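Local coordinates for protein chaperone CupB2 (PDB 3Q48) that probably acts as a periplasmic chaperone of the fimbrial PapD-like family, assisting the folding and assembly of pilus subunits, at residues 44-50 with 95-101; 52-58 with 87-93. All blocks are in the same frame, centred on the assembly; numbering follows the deposited sequence.

Contact 1 of 2, residues 44-50 with 95-101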
ATOM      1  N   ARG A  44      -8.491  -4.856 -17.421  1.00 45.39           N
ATOM      2  CA  ARG A  44      -8.826  -3.509 -17.860  1.00 46.51           C
ATOM      3  C   ARG A  44      -9.394  -2.672 -16.725  1.00 44.91           C
ATOM      4  O   ARG A  44      -9.295  -1.447 -16.758  1.00 45.31           O
ATOM      5  CB  ARG A  44      -9.791  -3.541 -19.047  1.00 48.61           C
ATOM      6  CG  ARG A  44      -9.080  -3.593 -20.402  1.00 53.21           C
ATOM      7  CD  ARG A  44      -9.833  -2.700 -21.401  1.00 60.37           C
ATOM      8  NE  ARG A  44     -10.422  -3.436 -22.535  1.00 66.57           N
ATOM      9  CZ  ARG A  44     -11.374  -4.374 -22.465  1.00 68.54           C
ATOM     10  NH1 ARG A  44     -11.879  -4.766 -21.295  1.00 67.99           N
ATOM     11  NH2 ARG A  44     -11.817  -4.940 -23.590  1.00 70.38           N
ATOM     12  N   GLU A  45     -10.003  -3.337 -15.740  1.00 43.48           N
ATOM     13  CA  GLU A  45     -10.561  -2.684 -14.560  1.00 42.45           C
ATOM     14  C   GLU A  45     -10.624  -3.638 -13.359  1.00 40.40           C
ATOM     15  O   GLU A  45     -10.613  -4.875 -13.565  1.00 41.02           O
ATOM     16  CB  GLU A  45     -11.941  -2.106 -14.860  1.00 43.27           C
ATOM     17  CG  GLU A  45     -13.018  -3.128 -15.025  1.00 48.95           C
ATOM     18  CD  GLU A  45     -14.120  -2.663 -15.994  1.00 56.77           C
ATOM     19  OE1 GLU A  45     -13.870  -1.779 -16.865  1.00 58.62           O
ATOM     20  OE2 GLU A  45     -15.247  -3.196 -15.883  1.00 60.45           O
ATOM     21  N   VAL A  46     -10.616  -3.066 -12.133  1.00 36.69           N
ATOM     22  CA  VAL A  46     -10.843  -3.810 -10.876  1.00 34.22           C
ATOM     23  C   VAL A  46     -11.828  -3.004 -10.035  1.00 33.80           C
ATOM     24  O   VAL A  46     -11.793  -1.755 -10.061  1.00 34.02           O
ATOM     25  CB  VAL A  46      -9.538  -4.151 -10.008  1.00 33.60           C
ATOM     26  CG1 VAL A  46      -8.404  -4.818 -10.850  1.00 31.88           C
ATOM     27  CG2 VAL A  46      -9.008  -2.953  -9.246  1.00 31.00           C
ATOM     28  N   THR A  47     -12.710  -3.701  -9.319  1.00 32.27           N
ATOM     29  CA  THR A  47     -13.703  -3.061  -8.460  1.00 31.11           C
ATOM     30  C   THR A  47     -13.280  -3.108  -6.999  1.00 30.65           C
ATOM     31  O   THR A  47     -12.333  -3.783  -6.644  1.00 30.25           O
ATOM     32  CB  THR A  47     -15.108  -3.691  -8.592  1.00 31.29           C
ATOM     33  OG1 THR A  47     -15.058  -5.020  -8.103  1.00 31.61           O
ATOM     34  CG2 THR A  47     -15.564  -3.736 -10.003  1.00 30.50           C
ATOM     35  N   LEU A  48     -14.007  -2.382  -6.156  1.00 31.47           N
ATOM     36  CA  LEU A  48     -13.657  -2.130  -4.764  1.00 31.36           C
ATOM     37  C   LEU A  48     -14.941  -1.703  -4.083  1.00 31.59           C
ATOM     38  O   LEU A  48     -15.669  -0.863  -4.613  1.00 31.70           O
ATOM     39  CB  LEU A  48     -12.650  -0.966  -4.705  1.00 31.62           C
ATOM     40  CG  LEU A  48     -12.459  -0.266  -3.344  1.00 32.91           C
ATOM     41  CD1 LEU A  48     -11.462  -1.005  -2.515  1.00 34.34           C
ATOM     42  CD2 LEU A  48     -12.031   1.217  -3.488  1.00 35.78           C
ATOM     43  N   ARG A  49     -15.224  -2.260  -2.909  1.00 32.48           N
ATOM     44  CA  ARG A  49     -16.424  -1.867  -2.143  1.00 33.39           C
ATOM     45  C   ARG A  49     -16.076  -0.831  -1.085  1.00 33.79           C
ATOM     46  O   ARG A  49     -15.036  -0.964  -0.408  1.00 33.17           O
ATOM     47  CB  ARG A  49     -17.092  -3.065  -1.489  1.00 33.16           C
ATOM     48  CG  ARG A  49     -17.568  -4.073  -2.470  1.00 35.71           C
ATOM     49  CD  ARG A  49     -18.200  -5.228  -1.722  1.00 41.91           C
ATOM     50  NE  ARG A  49     -18.535  -6.351  -2.608  1.00 45.36           N
ATOM     51  CZ  ARG A  49     -19.151  -7.464  -2.207  1.00 47.82           C
ATOM     52  NH1 ARG A  49     -19.516  -7.604  -0.936  1.00 47.94           N
ATOM     53  NH2 ARG A  49     -19.411  -8.437  -3.073  1.00 49.61           N
ATOM     54  N   VAL A  50     -16.929   0.194  -0.970  1.00 34.32           N
ATOM     55  CA  VAL A  50     -16.876   1.125   0.133  1.00 36.00           C
ATOM     56  C   VAL A  50     -18.193   1.095   0.891  1.00 37.43           C
ATOM     57  O   VAL A  50     -19.225   1.345   0.319  1.00 38.77           O
ATOM     58  CB  VAL A  50     -16.569   2.578  -0.317  1.00 36.37           C
ATOM     59  CG1 VAL A  50     -15.326   2.619  -1.212  1.00 36.48           C
ATOM     60  CG2 VAL A  50     -17.763   3.189  -1.034  1.00 37.32           C
ATOM     61  N   ALA A  95     -21.294   1.028  -1.641  1.00 29.55           N
ATOM     62  CA  ALA A  95     -21.198   1.288  -3.061  1.00 29.76           C
ATOM     63  C   ALA A  95     -20.012   0.568  -3.650  1.00 28.97           C
ATOM     64  O   ALA A  95     -19.164   0.059  -2.938  1.00 28.98           O
ATOM     65  CB  ALA A  95     -21.112   2.778  -3.330  1.00 30.10           C
ATOM     66  N   VAL A  96     -19.965   0.527  -4.965  1.00 29.24           N
ATOM     67  CA  VAL A  96     -18.942  -0.186  -5.664  1.00 28.95           C
ATOM     68  C   VAL A  96     -18.235   0.844  -6.523  1.00 29.65           C
ATOM     69  O   VAL A  96     -18.884   1.555  -7.327  1.00 30.23           O
ATOM     70  CB  VAL A  96     -19.561  -1.232  -6.616  1.00 30.23           C
ATOM     71  CG1 VAL A  96     -18.434  -1.948  -7.420  1.00 29.24           C
ATOM     72  CG2 VAL A  96     -20.467  -2.244  -5.855  1.00 29.61           C
ATOM     73  N   LEU A  97     -16.917   0.932  -6.374  1.00 28.45           N
ATOM     74  CA  LEU A  97     -16.153   1.860  -7.204  1.00 28.48           C
ATOM     75  C   LEU A  97     -15.424   1.025  -8.202  1.00 28.14           C
ATOM     76  O   LEU A  97     -15.017  -0.094  -7.893  1.00 27.56           O
ATOM     77  CB  LEU A  97     -15.121   2.656  -6.409  1.00 27.98           C
ATOM     78  CG  LEU A  97     -15.537   3.395  -5.150  1.00 29.29           C
ATOM     79  CD1 LEU A  97     -14.271   3.882  -4.527  1.00 28.71           C
ATOM     80  CD2 LEU A  97     -16.535   4.574  -5.408  1.00 29.09           C
ATOM     81  N   ARG A  98     -15.232   1.587  -9.387  1.00 28.09           N
ATOM     82  CA  ARG A  98     -14.645   0.874 -10.473  1.00 27.89           C
ATOM     83  C   ARG A  98     -13.399   1.597 -10.892  1.00 27.42           C
ATOM     84  O   ARG A  98     -13.452   2.757 -11.267  1.00 26.82           O
ATOM     85  CB  ARG A  98     -15.665   0.779 -11.604  1.00 28.64           C
ATOM     86  CG  ARG A  98     -15.316  -0.192 -12.639  1.00 31.95           C
ATOM     87  CD  ARG A  98     -16.354  -0.195 -13.695  1.00 40.91           C
ATOM     88  NE  ARG A  98     -17.448  -1.066 -13.281  1.00 47.08           N
ATOM     89  CZ  ARG A  98     -17.351  -2.395 -13.146  1.00 49.05           C
ATOM     90  NH1 ARG A  98     -16.203  -3.032 -13.375  1.00 49.19           N
ATOM     91  NH2 ARG A  98     -18.406  -3.097 -12.761  1.00 49.54           N
ATOM     92  N   ILE A  99     -12.266   0.899 -10.805  1.00 28.26           N
ATOM     93  CA  ILE A  99     -10.946   1.421 -11.255  1.00 28.52           C
ATOM     94  C   ILE A  99     -10.499   0.862 -12.612  1.00 28.93           C
ATOM     95  O   ILE A  99     -10.296  -0.339 -12.741  1.00 28.86           O
ATOM     96  CB  ILE A  99      -9.888   1.151 -10.211  1.00 27.41           C
ATOM     97  CG1 ILE A  99     -10.374   1.710  -8.856  1.00 27.49           C
ATOM     98  CG2 ILE A  99      -8.544   1.772 -10.668  1.00 29.71           C
ATOM     99  CD1 ILE A  99      -9.538   1.266  -7.656  1.00 27.64           C
ATOM    100  N   ALA A 100     -10.376   1.739 -13.614  1.00 30.14           N
ATOM    101  CA  ALA A 100      -9.950   1.374 -15.011  1.00 31.46           C
ATOM    102  C   ALA A 100      -8.575   1.895 -15.386  1.00 32.20           C
ATOM    103  O   ALA A 100      -8.275   3.042 -15.135  1.00 31.15           O
ATOM    104  CB  ALA A 100     -10.968   1.858 -16.050  1.00 32.07           C
ATOM    105  N   TYR A 101      -7.757   1.037 -15.997  1.00 34.23           N
ATOM    106  CA  TYR A 101      -6.424   1.403 -16.462  1.00 36.80           C
ATOM    107  C   TYR A 101      -6.448   1.884 -17.892  1.00 40.67           C
ATOM    108  O   TYR A 101      -6.951   1.171 -18.750  1.00 42.23           O
ATOM    109  CB  TYR A 101      -5.525   0.172 -16.396  1.00 35.92           C
ATOM    110  CG  TYR A 101      -4.109   0.349 -16.919  1.00 34.44           C
ATOM    111  CD1 TYR A 101      -3.341   1.485 -16.592  1.00 33.10           C
ATOM    112  CD2 TYR A 101      -3.518  -0.635 -17.712  1.00 31.81           C
ATOM    113  CE1 TYR A 101      -2.027   1.625 -17.084  1.00 33.33           C
ATOM    114  CE2 TYR A 101      -2.230  -0.515 -18.185  1.00 31.03           C
ATOM    115  CZ  TYR A 101      -1.484   0.607 -17.886  1.00 33.97           C
ATOM    116  OH  TYR A 101      -0.189   0.709 -18.361  1.00 33.32           O
TER
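Seven backbone hydrogen bonds stitch residues 44-50 to residues 95-101 as neighbouring antiparallel strands. Val46, Leu48 and Val50 form hydrogen-bonded pairs with Ile99, Leu97 and Ala95, and Tyr101 N adds a bond to Arg44 O at the far end. Leu97 N meets Leu48 O at 2.8 Å and almost straight, whereas the return bond from Leu48 N to Leu97 O is bent to 126° and weak. In the non-hydrogen-bonded pairs between them the alpha carbons come closer, and CA-H...O contacts fill in, such as Glu45 CA to Ile99 O at 3.0 Å.

The face that carries Glu45, Thr47, Arg49 and Arg98, with Val96 and Ala100 among them, is largely polar. Here Glu45 OE2 forms a salt bridge with Arg98 NH1, 2.7 Å away, a diagonal pairing, since Arg98 lies two residues along the strand from Ala100, the residue paired with Glu45. The bend of the arginine at chi3 (-84°) swings its guanidinium back over the 44-50 strand, where the carboxylate meets it obliquely, the two planes 51° apart. Thr47 CG2 covers one face of the same guanidinium, 3.5 Å from Arg98 NH1.

On the other face the contact is wholly apolar. Leu48 and Leu97 run side by side, Leu48 CD2 3.6 Å from Leu97 CD1, while Val50 crosses Leu97 at about a right angle and sets its CG1 3.7 Å from that same CD1. Val46 CG2 lies more loosely against Ile99 CB. Leu116 and Ile118 of strand 112-121 meet this layer from within the domain, touching Leu48, Leu97 and Ile99.

One face largely exposed and carrying a salt bridge, the other feeding a hydrophobic core, is the pattern of a strand pair in the immunoglobulin-like N-terminal domain of a PapD-type chaperone.

Contact 2 of 2, residues 52-58 with 87-93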
ATOM      1  N   ASN A  52     -20.839   2.231   4.021  1.00 42.90           N
ATOM      2  CA  ASN A  52     -21.267   3.304   4.904  1.00 44.32           C
ATOM      3  C   ASN A  52     -21.830   2.632   6.147  1.00 46.49           C
ATOM      4  O   ASN A  52     -22.918   2.016   6.127  1.00 46.77           O
ATOM      5  CB  ASN A  52     -22.284   4.187   4.195  1.00 44.07           C
ATOM      6  CG  ASN A  52     -22.905   5.191   5.089  1.00 43.62           C
ATOM      7  OD1 ASN A  52     -22.546   5.289   6.253  1.00 43.63           O
ATOM      8  ND2 ASN A  52     -23.868   5.954   4.560  1.00 43.17           N
ATOM      9  N   THR A  53     -21.060   2.703   7.231  1.00 48.29           N
ATOM     10  CA  THR A  53     -21.427   1.920   8.415  1.00 50.78           C
ATOM     11  C   THR A  53     -22.430   2.651   9.325  1.00 51.99           C
ATOM     12  O   THR A  53     -23.136   2.015  10.129  1.00 53.54           O
ATOM     13  CB  THR A  53     -20.187   1.383   9.163  1.00 50.64           C
ATOM     14  OG1 THR A  53     -20.574   0.246   9.938  1.00 51.97           O
ATOM     15  CG2 THR A  53     -19.544   2.465  10.040  1.00 52.27           C
ATOM     16  N   SER A  54     -22.527   3.970   9.130  1.00 51.92           N
ATOM     17  CA  SER A  54     -23.460   4.837   9.858  1.00 53.13           C
ATOM     18  C   SER A  54     -24.961   4.748   9.434  1.00 53.53           C
ATOM     19  O   SER A  54     -25.358   3.924   8.577  1.00 53.44           O
ATOM     20  CB  SER A  54     -22.970   6.278   9.748  1.00 53.35           C
ATOM     21  OG  SER A  54     -23.376   6.841   8.518  1.00 53.97           O
ATOM     22  N   GLY A  55     -25.785   5.603  10.037  1.00 53.72           N
ATOM     23  CA  GLY A  55     -27.222   5.578   9.809  1.00 53.33           C
ATOM     24  C   GLY A  55     -27.717   6.684   8.896  1.00 52.90           C
ATOM     25  O   GLY A  55     -28.931   6.781   8.678  1.00 53.46           O
ATOM     26  N   THR A  56     -26.795   7.522   8.385  1.00 51.11           N
ATOM     27  CA  THR A  56     -27.113   8.596   7.404  1.00 50.26           C
ATOM     28  C   THR A  56     -26.440   8.366   6.044  1.00 47.49           C
ATOM     29  O   THR A  56     -25.315   7.890   5.989  1.00 46.37           O
ATOM     30  CB  THR A  56     -26.692  10.042   7.897  1.00 50.67           C
ATOM     31  OG1 THR A  56     -25.304  10.059   8.226  1.00 50.66           O
ATOM     32  CG2 THR A  56     -27.464  10.466   9.103  1.00 53.37           C
ATOM     33  N   PRO A  57     -27.101   8.749   4.936  1.00 46.56           N
ATOM     34  CA  PRO A  57     -26.343   8.738   3.646  1.00 44.82           C
ATOM     35  C   PRO A  57     -25.104   9.662   3.632  1.00 43.50           C
ATOM     36  O   PRO A  57     -25.102  10.696   4.282  1.00 44.45           O
ATOM     37  CB  PRO A  57     -27.374   9.222   2.609  1.00 45.37           C
ATOM     38  CG  PRO A  57     -28.476   9.873   3.416  1.00 47.10           C
ATOM     39  CD  PRO A  57     -28.500   9.170   4.759  1.00 47.23           C
ATOM     40  N   VAL A  58     -24.073   9.294   2.876  1.00 41.07           N
ATOM     41  CA  VAL A  58     -22.874  10.092   2.738  1.00 38.76           C
ATOM     42  C   VAL A  58     -22.503  10.120   1.282  1.00 37.74           C
ATOM     43  O   VAL A  58     -22.795   9.163   0.553  1.00 37.55           O
ATOM     44  CB  VAL A  58     -21.696   9.461   3.492  1.00 38.25           C
ATOM     45  CG1 VAL A  58     -22.120   9.034   4.887  1.00 39.53           C
ATOM     46  CG2 VAL A  58     -21.154   8.262   2.746  1.00 35.39           C
ATOM     47  N   THR A  87     -20.046   9.370  -5.162  1.00 34.52           N
ATOM     48  CA  THR A  87     -21.148   8.433  -4.989  1.00 34.02           C
ATOM     49  C   THR A  87     -21.882   8.550  -3.620  1.00 34.19           C
ATOM     50  O   THR A  87     -21.318   8.867  -2.583  1.00 34.05           O
ATOM     51  CB  THR A  87     -20.738   7.003  -5.439  1.00 33.13           C
ATOM     52  OG1 THR A  87     -21.862   6.135  -5.347  1.00 36.13           O
ATOM     53  CG2 THR A  87     -19.642   6.457  -4.613  1.00 32.66           C
ATOM     54  N   ARG A  88     -23.189   8.423  -3.673  1.00 34.99           N
ATOM     55  CA  ARG A  88     -23.992   8.297  -2.495  1.00 35.90           C
ATOM     56  C   ARG A  88     -23.851   6.864  -1.965  1.00 35.32           C
ATOM     57  O   ARG A  88     -23.839   5.890  -2.742  1.00 35.05           O
ATOM     58  CB  ARG A  88     -25.438   8.512  -2.886  1.00 37.23           C
ATOM     59  CG  ARG A  88     -26.324   8.876  -1.732  1.00 39.63           C
ATOM     60  CD  ARG A  88     -27.780   8.677  -2.115  1.00 44.48           C
ATOM     61  NE  ARG A  88     -28.602   9.498  -1.227  1.00 47.68           N
ATOM     62  CZ  ARG A  88     -29.383   8.997  -0.288  1.00 47.00           C
ATOM     63  NH1 ARG A  88     -29.477   7.675  -0.139  1.00 45.54           N
ATOM     64  NH2 ARG A  88     -30.070   9.823   0.487  1.00 49.74           N
ATOM     65  N   VAL A  89     -23.756   6.725  -0.650  1.00 34.26           N
ATOM     66  CA  VAL A  89     -23.644   5.419  -0.063  1.00 32.54           C
ATOM     67  C   VAL A  89     -24.739   5.353   0.990  1.00 34.00           C
ATOM     68  O   VAL A  89     -24.719   6.122   1.944  1.00 33.92           O
ATOM     69  CB  VAL A  89     -22.249   5.222   0.569  1.00 31.77           C
ATOM     70  CG1 VAL A  89     -22.036   3.766   0.972  1.00 30.91           C
ATOM     71  CG2 VAL A  89     -21.110   5.714  -0.391  1.00 28.84           C
ATOM     72  N   GLU A  90     -25.681   4.431   0.809  1.00 34.46           N
ATOM     73  CA  GLU A  90     -26.804   4.270   1.707  1.00 37.14           C
ATOM     74  C   GLU A  90     -26.369   4.058   3.143  1.00 37.43           C
ATOM     75  O   GLU A  90     -25.282   3.548   3.392  1.00 35.78           O
ATOM     76  CB  GLU A  90     -27.703   3.070   1.332  1.00 37.88           C
ATOM     77  CG  GLU A  90     -28.462   3.141   0.023  1.00 41.36           C
ATOM     78  CD  GLU A  90     -29.234   4.439  -0.198  1.00 45.44           C
ATOM     79  OE1 GLU A  90     -29.923   4.929   0.728  1.00 47.47           O
ATOM     80  OE2 GLU A  90     -29.147   4.962  -1.330  1.00 47.11           O
ATOM     81  N   PRO A  91     -27.239   4.436   4.094  1.00 39.05           N
ATOM     82  CA  PRO A  91     -27.063   3.981   5.472  1.00 40.49           C
ATOM     83  C   PRO A  91     -27.000   2.447   5.541  1.00 40.74           C
ATOM     84  O   PRO A  91     -27.827   1.753   4.936  1.00 41.52           O
ATOM     85  CB  PRO A  91     -28.307   4.521   6.198  1.00 41.76           C
ATOM     86  CG  PRO A  91     -29.138   5.213   5.149  1.00 41.57           C
ATOM     87  CD  PRO A  91     -28.269   5.474   3.974  1.00 39.65           C
ATOM     88  N   ASN A  92     -25.994   1.933   6.249  1.00 40.84           N
ATOM     89  CA  ASN A  92     -25.754   0.484   6.384  1.00 40.40           C
ATOM     90  C   ASN A  92     -25.781  -0.188   5.031  1.00 39.16           C
ATOM     91  O   ASN A  92     -26.551  -1.125   4.808  1.00 41.53           O
ATOM     92  CB  ASN A  92     -26.780  -0.183   7.309  1.00 42.05           C
ATOM     93  CG  ASN A  92     -26.995   0.586   8.607  1.00 45.23           C
ATOM     94  OD1 ASN A  92     -28.110   1.086   8.859  1.00 47.16           O
ATOM     95  ND2 ASN A  92     -25.932   0.698   9.434  1.00 43.09           N
ATOM     96  N   GLY A  93     -24.961   0.309   4.124  1.00 36.29           N
ATOM     97  CA  GLY A  93     -25.030  -0.087   2.746  1.00 34.89           C
ATOM     98  C   GLY A  93     -23.642   0.049   2.197  1.00 34.01           C
ATOM     99  O   GLY A  93     -22.690   0.266   2.945  1.00 34.51           O
TER
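Two loops meet at one end of the N-terminal immunoglobulin-like domain, where residues 52-58 link strands 45-52 and 58-65, and residues 87-93 turn from strand 80-89 into strand 93-101. The contact opens and closes with antiparallel hydrogen-bonded pairs, Asn52 with Gly93 and Val58 with Val89, each with one good bond and one weak one, and the register shifts by two between them. At the first pair Asn92 and Gly93 both face Asn52, a G1 beta bulge, and Asn92 N also bonds to Ser54 O.

Prolines and a salt-bridged arginine pack beside the turns. Pro57 CD rests on Pro91 CD at 3.8 Å, the two rings oblique to each other. Over one face of the Arg88 guanidinium lies Pro57 CB, 3.4 Å above the plane and displaced toward its rim; the Glu90 carboxylate sits at the edge of that guanidinium and forms a salt bridge with it. Val58 CG2 packs against Val89 CB on the buried side.

The buried side chain of Asn52 ties the two segments together. With CG anti to the backbone N (chi1 172°), its amide reaches in between the loops. OD1 accepts a bond from Ser54 OG, 2.9 Å away, while ND2 donates to Thr56 O and to Val89 O, each at 2.8 Å; both acceptors lie in the amide plane, although ND2 stands 45° out of the carbonyl plane of Val89.

Overall arrangement
Both contacts belong to the N-terminal domain and lie on the same side of the chain's centre, their own centres 18 Å apart. Along the chain the order is 44-50, 52-58, 87-93, 95-101, so contact 2 falls within the span that contact 1 brings together. Strand 45-52, outermost in its sheet within this chain, pairs with 93-101, which in turn neighbours 80-89. They meet directly where Leu97 CD2 packs on Thr87 CG2 at 3.7 Å, a side-chain contact between these neighbouring strands. Together the two contacts fix the edge strand 45-52 to the sheet, along its length and at its end, within the immunoglobulin-like N-terminal domain.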